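Local coordinates for diaminobutyrate-pyruvate transaminase and L-2,4-diaminobutyrate decarboxylase (Vibrio parahaemolyticus, PDB 2QMA), which probably decarboxylates L-2,4-diaminobutyrate with pyridoxal 5'-phosphate through this C-terminal domain, one piece of a longer protein that also carries a class-III aminotransferase, at residues A[118-122]-A[374-379]; A[203-209]-A[227-233]; A[441-445]-A[492-496]. All blocks are in the same frame, centred on the assembly; numbering follows the deposited sequence. Where two conformers were deposited one is given.

Interaction 1 of 3, residues A[118-122]-A[374-379]; sequences AEAMI and RFDALK
Ala118 and Lys379 have their CA atoms 5.2 Å apart while those of Ile122 and Phe375 stand at 6.1 Å, a register in which helix 113-125 and the turn leading into helix 377-386 run in opposite directions. The polar half is built on Glu119, whose chain bends at chi2 and presents one carboxylate oxygen to each basic partner. Arg374 NH2 donates to Glu119 OE1 at 2.7 Å; the oxygen uses its syn lone pair and lies within 4° of the guanidinium plane. The planes of the two charged groups are nevertheless 52° apart, and the second bond, from NH1 to the same oxygen, is weak. Lys379, extended beyond CG, brings NZ to 2.8 Å from Glu119 OE2, approaching from above the carboxylate plane. Asp376 closes the network from its own segment: its OD1 receives Arg374 NH2 at 3.0 Å and, weakly, Lys379 NZ. This buried salt-bridge network belongs to the decarboxylase-family domain and lies at its dimer interface, since Arg374 also pairs with Glu119 of the second subunit and Glu119 with that subunit's Arg374. Thr330 and Ser332 of the same chain complete it: Glu119 OE2 bonds to Thr330 OG1, Asp376 OD2 to Ser332 OG, and Lys379 NZ to both backbone carbonyls. The apolar half is centred on Ile122. Its CG2 lies over one guanidinium face of Arg374, offset toward the rim, so this cation is gripped at its edge and packed from above. With CG1 anti to the carbonyl carbon (chi1 -62°), Ile122 carries CD1 to 3.2 Å from the carbonyl O of Phe375, the central residue of an inverse gamma turn. Leu378 CD2 fits against Ile122 CG1 at 4.0 Å, and Ala118 CB abuts Lys379 CA at 3.6 Å.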
loop_
_atom_site.group_PDB
_atom_site.type_symbol
_atom_site.label_atom_id
_atom_site.label_comp_id
_atom_site.label_asym_id
_atom_site.label_seq_id
_atom_site.Cartn_x
_atom_site.Cartn_y
_atom_site.Cartn_z
ATOM N N ALA A 118 -9.951 2.604 -13.651
ATOM C CA ALA A 118 -9.251 1.383 -13.210
ATOM C C ALA A 118 -9.553 1.050 -11.735
ATOM O O ALA A 118 -9.752 -0.119 -11.386
ATOM C CB ALA A 118 -7.721 1.496 -13.459
ATOM N N GLU A 119 -9.612 2.063 -10.870
ATOM C CA GLU A 119 -9.866 1.808 -9.459
ATOM C C GLU A 119 -11.212 1.149 -9.241
ATOM O O GLU A 119 -11.349 0.337 -8.335
ATOM C CB GLU A 119 -9.858 3.105 -8.644
ATOM C CG GLU A 119 -8.467 3.736 -8.521
ATOM C CD GLU A 119 -7.584 3.089 -7.462
ATOM O OE1 GLU A 119 -7.813 1.915 -7.140
ATOM O OE2 GLU A 119 -6.641 3.746 -6.976
ATOM N N ALA A 120 -12.203 1.537 -10.048
ATOM C CA ALA A 120 -13.552 0.929 -9.987
ATOM C C ALA A 120 -13.514 -0.575 -10.228
ATOM O O ALA A 120 -14.164 -1.350 -9.494
ATOM C CB ALA A 120 -14.545 1.644 -10.963
HETATM N N MSE A 121 -12.728 -0.984 -11.224
HETATM C CA MSE A 121 -12.540 -2.402 -11.527
HETATM C C MSE A 121 -11.671 -3.113 -10.477
HETATM O O MSE A 121 -11.976 -4.226 -10.076
HETATM C CB MSE A 121 -11.983 -2.582 -12.940
HETATM C CG MSE A 121 -12.926 -2.042 -14.008
HETATM SE SE MSE A 121 -12.143 -2.015 -15.788
HETATM C CE MSE A 121 -12.113 -3.945 -16.080
ATOM N N ILE A 122 -10.609 -2.449 -10.014
ATOM C CA ILE A 122 -9.776 -3.028 -8.962
ATOM C C ILE A 122 -10.666 -3.342 -7.744
ATOM O O ILE A 122 -10.593 -4.413 -7.169
ATOM C CB ILE A 122 -8.607 -2.041 -8.520
ATOM C CG1 ILE A 122 -7.647 -1.757 -9.715
ATOM C CG2 ILE A 122 -7.829 -2.610 -7.317
ATOM C CD1 ILE A 122 -6.673 -0.579 -9.573
ATOM N N ARG A 374 -2.576 -4.939 -3.660
ATOM C CA ARG A 374 -3.668 -4.588 -4.549
ATOM C C ARG A 374 -3.198 -4.450 -6.000
ATOM O O ARG A 374 -2.003 -4.304 -6.301
ATOM C CB ARG A 374 -4.524 -3.397 -4.041
ATOM C CG ARG A 374 -4.097 -2.061 -4.446
ATOM C CD ARG A 374 -4.654 -0.915 -3.603
ATOM N NE ARG A 374 -6.112 -0.732 -3.681
ATOM C CZ ARG A 374 -6.752 -0.048 -4.642
ATOM N NH1 ARG A 374 -8.091 0.059 -4.604
ATOM N NH2 ARG A 374 -6.078 0.540 -5.622
ATOM N N PHE A 375 -4.179 -4.553 -6.890
ATOM C CA PHE A 375 -3.955 -4.606 -8.335
ATOM C C PHE A 375 -3.733 -3.181 -8.906
ATOM O O PHE A 375 -4.407 -2.758 -9.856
ATOM C CB PHE A 375 -5.182 -5.351 -8.949
ATOM C CG PHE A 375 -5.089 -5.631 -10.455
ATOM C CD1 PHE A 375 -3.891 -5.504 -11.165
ATOM C CD2 PHE A 375 -6.227 -6.068 -11.137
ATOM C CE1 PHE A 375 -3.832 -5.778 -12.546
ATOM C CE2 PHE A 375 -6.176 -6.346 -12.524
ATOM C CZ PHE A 375 -4.970 -6.199 -13.215
ATOM N N ASP A 376 -2.781 -2.444 -8.346
ATOM C CA ASP A 376 -2.506 -1.102 -8.852
ATOM C C ASP A 376 -2.006 -1.026 -10.338
ATOM O O ASP A 376 -2.138 0.010 -11.022
ATOM C CB ASP A 376 -1.502 -0.380 -7.930
ATOM C CG ASP A 376 -2.083 -0.074 -6.567
ATOM O OD1 ASP A 376 -3.237 0.375 -6.546
ATOM O OD2 ASP A 376 -1.394 -0.307 -5.528
ATOM N N ALA A 377 -1.413 -2.107 -10.809
ATOM C CA ALA A 377 -0.780 -2.114 -12.137
ATOM C C ALA A 377 -1.865 -1.930 -13.202
ATOM O O ALA A 377 -1.560 -1.550 -14.345
ATOM C CB ALA A 377 -0.023 -3.406 -12.354
ATOM N N LEU A 378 -3.128 -2.161 -12.821
ATOM C CA LEU A 378 -4.249 -2.042 -13.797
ATOM C C LEU A 378 -4.339 -0.599 -14.258
ATOM O O LEU A 378 -4.553 -0.339 -15.440
ATOM C CB LEU A 378 -5.601 -2.568 -13.264
ATOM C CG LEU A 378 -6.806 -2.470 -14.252
ATOM C CD1 LEU A 378 -6.644 -3.406 -15.454
ATOM C CD2 LEU A 378 -8.200 -2.733 -13.583
ATOM N N LYS A 379 -4.090 0.336 -13.335
ATOM C CA LYS A 379 -4.100 1.755 -13.631
ATOM C C LYS A 379 -3.150 2.066 -14.810
ATOM O O LYS A 379 -3.583 2.695 -15.769
ATOM C CB LYS A 379 -3.675 2.579 -12.416
ATOM C CG LYS A 379 -4.542 2.373 -11.180
ATOM C CD LYS A 379 -3.788 2.913 -9.947
ATOM C CE LYS A 379 -4.418 2.444 -8.711
ATOM N NZ LYS A 379 -3.910 3.203 -7.529
#

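Interaction 2 of 3, residues A[203-209]-A[227-233]; sequences LRIVCSK and KAVMTVD
Cys207 and Val229 touch diagonally across two parallel strands, SG to CG1 at 3.4 Å, although Cys207 is paired in register with Thr231. The sulfur sits between the backbone N and the carbonyl carbon (chi1 66°), which turns it back toward the preceding pair on the face that also carries Ile205. Val215 and Ala219 of helix 214-221 pack on that face. Another diagonal contact forms on the other face, where Val206 CG1 meets Val232 CG2 at 3.5 Å, with Leu245 of helix 245-254 against both valines. The strands belong to the beta-alpha-beta unit 203-208, 214-221, 229-232, and 229-232 is an outermost strand of the chain's large mixed sheet. Five backbone hydrogen bonds zip them together, starting at Ile205 N to Ala228 O and ending at Lys209 N to Val232 O; the straightest, Met230 N to Ile205 O, measures 2.7 Å. Met230, a selenomethionine with chi1 at an eclipsed value of -129°, swings its SE to 3.8 Å from Arg204 CB, the two side chains crossing at about a right angle. Beyond CB, Arg204 folds over at chi2 and lays one face of its guanidinium over the Lys227 carbonyl, its NE 3.3 Å from Lys227 O without a hydrogen bond. The rotation of this flat group is instead fixed by NH1, which donates to Leu203 O at 2.9 Å with that oxygen in the guanidinium plane, and also to Asp201 O. A water bridges the same Leu203 carbonyl and Lys227 NZ, itself bonded to Leu224 O, between the N-terminal ends of the segments. At the far end, Lys209 bends at chi2 and chi3 so that its CE rests 3.4 Å from Thr231 OG1.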
loop_
_atom_site.group_PDB
_atom_site.type_symbol
_atom_site.label_atom_id
_atom_site.label_comp_id
_atom_site.label_asym_id
_atom_site.label_seq_id
_atom_site.Cartn_x
_atom_site.Cartn_y
_atom_site.Cartn_z
ATOM N N LEU A 203 29.299 0.193 6.894
ATOM C CA LEU A 203 28.596 0.370 5.629
ATOM C C LEU A 203 28.059 1.791 5.502
ATOM O O LEU A 203 27.574 2.394 6.494
ATOM C CB LEU A 203 27.444 -0.646 5.497
ATOM C CG LEU A 203 27.903 -2.127 5.447
ATOM C CD1 LEU A 203 26.680 -3.076 5.525
ATOM C CD2 LEU A 203 28.683 -2.440 4.187
ATOM N N ARG A 204 28.160 2.340 4.298
ATOM C CA ARG A 204 27.726 3.718 4.070
ATOM C C ARG A 204 26.953 3.833 2.757
ATOM O O ARG A 204 27.353 3.256 1.738
ATOM C CB ARG A 204 28.909 4.705 4.030
ATOM C CG ARG A 204 29.621 4.936 5.381
ATOM C CD ARG A 204 28.702 5.582 6.424
ATOM N NE ARG A 204 29.435 5.884 7.672
ATOM C CZ ARG A 204 29.599 5.008 8.651
ATOM N NH1 ARG A 204 29.105 3.783 8.498
ATOM N NH2 ARG A 204 30.262 5.342 9.782
ATOM N N ILE A 205 25.869 4.609 2.811
ATOM C CA ILE A 205 25.091 4.953 1.637
ATOM C C ILE A 205 25.398 6.431 1.325
ATOM O O ILE A 205 25.284 7.327 2.187
ATOM C CB ILE A 205 23.601 4.836 1.914
ATOM C CG1 ILE A 205 23.224 3.416 2.377
ATOM C CG2 ILE A 205 22.765 5.389 0.708
ATOM C CD1 ILE A 205 21.865 3.358 3.159
ATOM N N VAL A 206 25.815 6.672 0.096
ATOM C CA VAL A 206 26.180 8.004 -0.335
ATOM C C VAL A 206 24.962 8.653 -1.024
ATOM O O VAL A 206 24.305 8.031 -1.882
ATOM C CB VAL A 206 27.407 7.944 -1.338
ATOM C CG1 VAL A 206 27.762 9.366 -1.794
ATOM C CG2 VAL A 206 28.593 7.199 -0.750
ATOM N N CYS A 207 24.617 9.868 -0.614
ATOM C CA CYS A 207 23.550 10.627 -1.274
ATOM C C CYS A 207 23.840 12.134 -1.183
ATOM O O CYS A 207 24.826 12.545 -0.575
ATOM C CB CYS A 207 22.184 10.282 -0.663
ATOM S SG CYS A 207 22.011 10.782 1.022
ATOM N N SER A 208 23.008 12.943 -1.814
ATOM C CA SER A 208 23.229 14.389 -1.793
ATOM C C SER A 208 22.442 14.961 -0.630
ATOM O O SER A 208 21.547 14.308 -0.085
ATOM C CB SER A 208 22.857 15.039 -3.112
ATOM O OG SER A 208 21.490 15.349 -3.187
ATOM N N LYS A 209 22.779 16.185 -0.240
ATOM C CA LYS A 209 21.990 16.916 0.743
ATOM C C LYS A 209 20.527 17.141 0.328
ATOM O O LYS A 209 19.663 17.395 1.183
ATOM C CB LYS A 209 22.694 18.235 1.096
ATOM C CG LYS A 209 24.148 18.007 1.576
ATOM C CD LYS A 209 24.492 18.833 2.804
ATOM C CE LYS A 209 24.096 18.069 4.084
ATOM N NZ LYS A 209 24.501 18.796 5.350
ATOM N N LYS A 227 23.415 7.244 10.818
ATOM C CA LYS A 227 24.888 7.397 10.730
ATOM C C LYS A 227 25.518 6.664 9.514
ATOM O O LYS A 227 26.688 6.904 9.129
ATOM C CB LYS A 227 25.520 7.013 12.075
ATOM C CG LYS A 227 26.549 5.879 12.128
ATOM C CD LYS A 227 25.924 4.604 11.950
ATOM C CE LYS A 227 26.890 3.433 12.167
ATOM N NZ LYS A 227 26.111 2.278 11.582
ATOM N N ALA A 228 24.738 5.752 8.927
ATOM C CA ALA A 228 25.174 5.037 7.723
ATOM C C ALA A 228 25.078 5.937 6.451
ATOM O O ALA A 228 25.606 5.600 5.390
ATOM C CB ALA A 228 24.365 3.718 7.541
ATOM N N VAL A 229 24.382 7.065 6.548
ATOM C CA VAL A 229 24.189 7.906 5.359
ATOM C C VAL A 229 25.274 8.956 5.310
ATOM O O VAL A 229 25.456 9.724 6.254
ATOM C CB VAL A 229 22.794 8.557 5.337
ATOM C CG1 VAL A 229 22.589 9.422 4.068
ATOM C CG2 VAL A 229 21.715 7.504 5.415
HETATM N N MSE A 230 25.985 8.981 4.182
HETATM C CA MSE A 230 27.101 9.887 3.948
HETATM C C MSE A 230 26.619 10.908 2.929
HETATM O O MSE A 230 26.341 10.561 1.780
HETATM C CB MSE A 230 28.199 9.046 3.301
HETATM C CG MSE A 230 29.491 9.156 3.911
HETATM SE SE MSE A 230 30.603 7.876 2.926
HETATM C CE MSE A 230 31.907 9.154 2.916
ATOM N N THR A 231 26.475 12.164 3.326
ATOM C CA THR A 231 25.901 13.114 2.392
ATOM C C THR A 231 27.012 13.856 1.632
ATOM O O THR A 231 28.125 14.065 2.138
ATOM C CB THR A 231 24.924 14.108 3.040
ATOM O OG1 THR A 231 25.678 15.023 3.842
ATOM C CG2 THR A 231 23.852 13.401 3.909
ATOM N N VAL A 232 26.722 14.211 0.395
ATOM C CA VAL A 232 27.639 14.985 -0.430
ATOM C C VAL A 232 26.977 16.333 -0.692
ATOM O O VAL A 232 25.759 16.403 -0.875
ATOM C CB VAL A 232 27.911 14.256 -1.782
ATOM C CG1 VAL A 232 28.926 15.013 -2.638
ATOM C CG2 VAL A 232 28.403 12.824 -1.519
ATOM N N ASP A 233 27.774 17.398 -0.761
ATOM C CA ASP A 233 27.234 18.725 -1.022
ATOM C C ASP A 233 26.435 18.741 -2.313
ATOM O O ASP A 233 26.751 17.999 -3.251
ATOM C CB ASP A 233 28.373 19.732 -1.139
ATOM C CG ASP A 233 29.070 19.985 0.189
ATOM O OD1 ASP A 233 28.490 19.625 1.238
ATOM O OD2 ASP A 233 30.193 20.541 0.179
HETATM O O HOH W 1 26.346 1.471 8.773
#

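Interaction 3 of 3, residues A[441-445]-A[492-496]; sequences LNKAL and LAVEL
Two helices of the C-terminal part of the chain, 438-452 and 479-495, meet here; the first packs against the four-stranded antiparallel sheet that contains strands 426-431 and 465-471, while the second leads to the end of the modelled chain. The nearest CA pairs, Leu441 with Leu496 and Leu445 with Leu492, show the segments running in opposite directions. Leu496 and Leu445 carry much of the contact. Leu496 CD1 reaches Leu445 CB at 3.6 Å and comes equally near Leu445 CA, so a single methyl presses on the backbone end of that leucine; the same methyl stands 4.2 Å from Ala444 CB. Leu496 CB, meanwhile, is met by Leu441 CD1 at 3.7 Å, the two leucines approaching at a slant. Leu441 gains this reach because its CG is anti to the backbone N (chi1 165°), which carries CD1 across to the neighbouring helix although its CB does not point there. The same CD1 also lies 4.3 Å from Ala493 CB. Leu445 has its CG between the backbone N and the carbonyl carbon (chi1 88°), and its CD2 comes to 3.9 Å from Ala493 CB. The small alanine therefore receives methyls from two leucines one helical turn apart. One turn before Leu496, Leu492 CD1 lies 4.1 Å from the Leu445 carbonyl O, and its side chain also touches Ala449 and Arg452. Behind the interface, Leu441 and Leu445 pack on Ala431, with Leu468 also touching Leu445. No hydrogen bond or salt bridge crosses between the segments, so nothing directional fixes the angle between the helices here; the fit depends on methyl packing, and its stability probably comes from burying Leu441 and Leu445, less so on the side of the exposed Leu496.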
loop_
_atom_site.group_PDB
_atom_site.type_symbol
_atom_site.label_atom_id
_atom_site.label_comp_id
_atom_site.label_asym_id
_atom_site.label_seq_id
_atom_site.Cartn_x
_atom_site.Cartn_y
_atom_site.Cartn_z
ATOM N N LEU A 441 6.507 37.161 6.582
ATOM C CA LEU A 441 5.437 37.459 5.634
ATOM C C LEU A 441 5.088 36.225 4.817
ATOM O O LEU A 441 3.929 35.843 4.725
ATOM C CB LEU A 441 5.835 38.624 4.716
ATOM C CG LEU A 441 5.019 38.851 3.444
ATOM C CD1 LEU A 441 3.590 39.268 3.802
ATOM C CD2 LEU A 441 5.664 39.862 2.503
ATOM N N ASN A 442 6.105 35.574 4.259
ATOM C CA ASN A 442 5.858 34.400 3.423
ATOM C C ASN A 442 5.357 33.170 4.180
ATOM O O ASN A 442 4.522 32.407 3.672
ATOM C CB ASN A 442 7.074 34.094 2.541
ATOM C CG ASN A 442 7.242 35.105 1.444
ATOM O OD1 ASN A 442 6.622 34.989 0.377
ATOM N ND2 ASN A 442 8.084 36.117 1.687
ATOM N N LYS A 443 5.829 32.980 5.407
ATOM C CA LYS A 443 5.228 31.960 6.268
ATOM C C LYS A 443 3.737 32.198 6.525
ATOM O O LYS A 443 2.915 31.278 6.414
ATOM C CB LYS A 443 5.976 31.856 7.594
ATOM C CG LYS A 443 7.239 31.053 7.462
ATOM C CD LYS A 443 7.479 30.231 8.713
ATOM C CE LYS A 443 8.546 30.868 9.558
ATOM N NZ LYS A 443 9.812 31.089 8.798
ATOM N N ALA A 444 3.391 33.433 6.862
ATOM C CA ALA A 444 2.036 33.747 7.226
ATOM C C ALA A 444 1.129 33.633 5.986
ATOM O O ALA A 444 0.055 33.040 6.059
ATOM C CB ALA A 444 1.966 35.120 7.862
ATOM N N LEU A 445 1.588 34.130 4.834
ATOM C CA LEU A 445 0.725 34.056 3.672
ATOM C C LEU A 445 0.502 32.613 3.197
ATOM O O LEU A 445 -0.608 32.275 2.782
ATOM C CB LEU A 445 1.163 35.010 2.555
ATOM C CG LEU A 445 2.163 34.676 1.484
ATOM C CD1 LEU A 445 1.527 33.702 0.469
ATOM C CD2 LEU A 445 2.579 35.993 0.819
ATOM N N LEU A 492 -3.111 38.764 -0.663
ATOM C CA LEU A 492 -2.889 38.275 0.701
ATOM C C LEU A 492 -1.713 39.007 1.357
ATOM O O LEU A 492 -1.814 39.471 2.499
ATOM C CB LEU A 492 -2.608 36.757 0.694
ATOM C CG LEU A 492 -3.813 35.837 0.611
ATOM C CD1 LEU A 492 -3.343 34.394 0.581
ATOM C CD2 LEU A 492 -4.779 36.033 1.809
ATOM N N ALA A 493 -0.613 39.109 0.620
ATOM C CA ALA A 493 0.598 39.803 1.064
ATOM C C ALA A 493 0.345 41.263 1.446
ATOM O O ALA A 493 0.871 41.740 2.449
ATOM C CB ALA A 493 1.668 39.719 0.011
ATOM N N VAL A 494 -0.470 41.962 0.648
ATOM C CA VAL A 494 -0.821 43.370 0.890
ATOM C C VAL A 494 -1.494 43.535 2.267
ATOM O O VAL A 494 -1.362 44.566 2.950
ATOM C CB VAL A 494 -1.724 43.920 -0.266
ATOM C CG1 VAL A 494 -2.459 45.183 0.133
ATOM C CG2 VAL A 494 -0.892 44.175 -1.525
ATOM N N GLU A 495 -2.208 42.501 2.674
ATOM C CA GLU A 495 -2.966 42.546 3.890
ATOM C C GLU A 495 -2.177 42.102 5.119
ATOM O O GLU A 495 -2.637 42.265 6.243
ATOM C CB GLU A 495 -4.249 41.740 3.722
ATOM C CG GLU A 495 -5.299 42.399 2.772
ATOM C CD GLU A 495 -5.667 43.854 3.134
ATOM O OE1 GLU A 495 -5.857 44.155 4.331
ATOM O OE2 GLU A 495 -5.778 44.704 2.228
ATOM N N LEU A 496 -0.981 41.573 4.887
ATOM C CA LEU A 496 -0.139 41.015 5.940
ATOM C C LEU A 496 1.067 41.876 6.216
ATOM O O LEU A 496 1.708 41.684 7.244
ATOM C CB LEU A 496 0.350 39.612 5.547
ATOM C CG LEU A 496 -0.746 38.556 5.568
ATOM C CD1 LEU A 496 -0.214 37.286 4.959
ATOM C CD2 LEU A 496 -1.266 38.324 6.974
#

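In the fold
Interaction 1 is wholly buried, whereas interactions 2 and 3 are only partly so. The second subunit lies within reach of six residues of interaction 1, but meets interaction 2 through Lys227 alone and interaction 3 not at all. Each holds different elements: a helix against a turn and the start of the helix that follows it, two parallel strands of one sheet, and two helices of the C-terminal part. Interaction 2 is nested inside the loop closed by interaction 1, yet their nearest atoms are about 25 Å apart; interaction 3 follows both in series. Chemistry changes with position: paired charges at the dimer interface, backbone hydrogen bonding at a sheet edge, and purely apolar packing.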